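Obg-like ATPase 1 (PDB 1NI3) hydrolyses ATP, and GTP less efficiently, with magnesium as cofactor, and restrains the G2/M transition of the cell cycle in fission yeast. Local coordinates at residues Arg319-Arg324 and Gly334-Asp339. Residues are numbered along the deposited sequence; the frame is centred on the assembly and turned at random.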
loop_
_atom_site.group_PDB
_atom_site.type_symbol
_atom_site.label_atom_id
_atom_site.label_comp_id
_atom_site.label_asym_id
_atom_site.label_seq_id
_atom_site.Cartn_x
_atom_site.Cartn_y
_atom_site.Cartn_z
ATOM N N ARG A 319 5.308 13.474 16.399
ATOM C CA ARG A 319 5.094 13.108 15.013
ATOM C C ARG A 319 5.669 11.757 14.592
ATOM O O ARG A 319 6.805 11.405 14.925
ATOM C CB ARG A 319 5.651 14.189 14.101
ATOM C CG ARG A 319 5.534 13.844 12.640
ATOM C CD ARG A 319 5.809 15.048 11.781
ATOM N NE ARG A 319 5.660 14.750 10.361
ATOM C CZ ARG A 319 5.838 15.655 9.407
ATOM N NH1 ARG A 319 6.167 16.893 9.745
ATOM N NH2 ARG A 319 5.692 15.330 8.128
ATOM N N SER A 320 4.870 11.013 13.833
ATOM C CA SER A 320 5.256 9.695 13.326
ATOM C C SER A 320 5.868 9.864 11.939
ATOM O O SER A 320 5.228 10.393 11.040
ATOM C CB SER A 320 4.026 8.796 13.221
ATOM O OG SER A 320 4.369 7.537 12.709
ATOM N N TRP A 321 7.097 9.404 11.759
ATOM C CA TRP A 321 7.760 9.533 10.468
ATOM C C TRP A 321 7.831 8.209 9.716
ATOM O O TRP A 321 8.304 7.209 10.247
ATOM C CB TRP A 321 9.168 10.102 10.657
ATOM C CG TRP A 321 9.189 11.361 11.473
ATOM C CD1 TRP A 321 9.111 11.464 12.838
ATOM C CD2 TRP A 321 9.192 12.702 10.970
ATOM N NE1 TRP A 321 9.054 12.789 13.209
ATOM C CE2 TRP A 321 9.104 13.565 12.088
ATOM C CE3 TRP A 321 9.249 13.255 9.686
ATOM C CZ2 TRP A 321 9.081 14.953 11.953
ATOM C CZ3 TRP A 321 9.223 14.643 9.556
ATOM C CH2 TRP A 321 9.139 15.475 10.690
ATOM N N THR A 322 7.362 8.195 8.475
ATOM C CA THR A 322 7.396 6.956 7.713
ATOM C C THR A 322 8.769 6.638 7.130
ATOM O O THR A 322 9.414 7.497 6.541
ATOM C CB THR A 322 6.394 6.984 6.557
ATOM O OG1 THR A 322 5.062 7.005 7.079
ATOM C CG2 THR A 322 6.569 5.761 5.668
ATOM N N ILE A 323 9.214 5.398 7.293
ATOM C CA ILE A 323 10.500 4.987 6.736
ATOM C C ILE A 323 10.406 3.553 6.201
ATOM O O ILE A 323 9.447 2.841 6.490
ATOM C CB ILE A 323 11.648 5.090 7.787
ATOM C CG1 ILE A 323 11.322 4.224 8.999
ATOM C CG2 ILE A 323 11.865 6.538 8.187
ATOM C CD1 ILE A 323 12.555 3.657 9.666
ATOM N N ARG A 324 11.394 3.126 5.421
ATOM C CA ARG A 324 11.359 1.774 4.877
ATOM C C ARG A 324 11.855 0.735 5.863
ATOM O O ARG A 324 12.826 0.961 6.589
ATOM C CB ARG A 324 12.159 1.688 3.575
ATOM C CG ARG A 324 11.396 2.193 2.373
ATOM C CD ARG A 324 10.263 1.252 2.019
ATOM N NE ARG A 324 10.693 0.168 1.135
ATOM C CZ ARG A 324 10.904 0.320 -0.172
ATOM N NH1 ARG A 324 10.723 1.510 -0.752
ATOM N NH2 ARG A 324 11.295 -0.714 -0.908
ATOM N N GLY A 334 17.421 11.829 7.982
ATOM C CA GLY A 334 17.363 12.658 6.798
ATOM C C GLY A 334 15.931 13.028 6.495
ATOM O O GLY A 334 15.646 14.121 6.008
ATOM N N VAL A 335 15.024 12.103 6.795
ATOM C CA VAL A 335 13.595 12.298 6.557
ATOM C C VAL A 335 13.080 13.660 7.062
ATOM O O VAL A 335 12.374 14.371 6.342
ATOM C CB VAL A 335 12.784 11.158 7.212
ATOM C CG1 VAL A 335 11.299 11.369 6.995
ATOM C CG2 VAL A 335 13.218 9.821 6.624
ATOM N N ILE A 336 13.453 14.028 8.285
ATOM C CA ILE A 336 13.031 15.295 8.868
ATOM C C ILE A 336 13.754 16.482 8.246
ATOM O O ILE A 336 13.128 17.378 7.676
ATOM C CB ILE A 336 13.270 15.295 10.385
ATOM C CG1 ILE A 336 12.467 14.165 11.023
ATOM C CG2 ILE A 336 12.883 16.642 10.981
ATOM C CD1 ILE A 336 12.521 14.142 12.518
ATOM N N HIS A 337 15.074 16.491 8.372
ATOM C CA HIS A 337 15.897 17.553 7.808
ATOM C C HIS A 337 17.116 16.905 7.164
ATOM O O HIS A 337 17.805 16.096 7.792
ATOM C CB HIS A 337 16.348 18.545 8.891
ATOM C CG HIS A 337 15.234 19.381 9.458
ATOM N ND1 HIS A 337 14.325 20.051 8.667
ATOM C CD2 HIS A 337 14.907 19.681 10.740
ATOM C CE1 HIS A 337 13.487 20.728 9.434
ATOM N NE2 HIS A 337 13.818 20.521 10.696
ATOM N N THR A 338 17.366 17.256 5.905
ATOM C CA THR A 338 18.488 16.715 5.142
ATOM C C THR A 338 19.791 16.746 5.936
ATOM O O THR A 338 20.551 15.774 5.934
ATOM C CB THR A 338 18.690 17.505 3.843
ATOM O OG1 THR A 338 17.419 17.747 3.228
ATOM C CG2 THR A 338 19.573 16.720 2.882
ATOM N N ASP A 339 20.035 17.867 6.612
ATOM C CA ASP A 339 21.241 18.043 7.415
ATOM C C ASP A 339 21.462 16.870 8.363
ATOM O O ASP A 339 22.564 16.327 8.442
ATOM C CB ASP A 339 21.164 19.332 8.237
ATOM C CG ASP A 339 20.994 20.566 7.375
ATOM O OD1 ASP A 339 21.813 20.772 6.455
ATOM O OD2 ASP A 339 20.042 21.336 7.624
#
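Ile-336 lies across one face of the indole of Trp-321 in a CH-pi contact. Its CG1 stands directly over the centre of the six-membered ring, 3.3 Å from the centroid. Its CD1 reaches on to the CE2 side of the ring, 3.5 Å from Trp-321 CE2. With CG1 anti to its own carbonyl carbon (chi1 -60°) and the chain extended beyond it, Ile-336 spans the indole at about a right angle. Arg-319 covers the opposite face with its CD and with its guanidinium, which lies over Trp-321 CZ3. The indole is thus sandwiched, while its NE1 is hydrogen-bonded to Thr-312 OG1.

The contact joins strand 317-324 to helix 329-336, within the TGS domain, a ubiquitin-like fold. The chain runs from strand to helix through a short connection, and the helix packs on the sheet.

The other contacts are apolar. Val-335 CG1 approaches Trp-321 CE3 obliquely, at 3.9 Å. Its other methyl, CG2, meets Ile-323 CG2 at 3.9 Å. No hydrogen bond links the two segments. With an alanine in place of Trp-321, Ile-336 CG1 and CD1 would probably lose the ring face they lie on, and Thr-312 OG1 its indole partner.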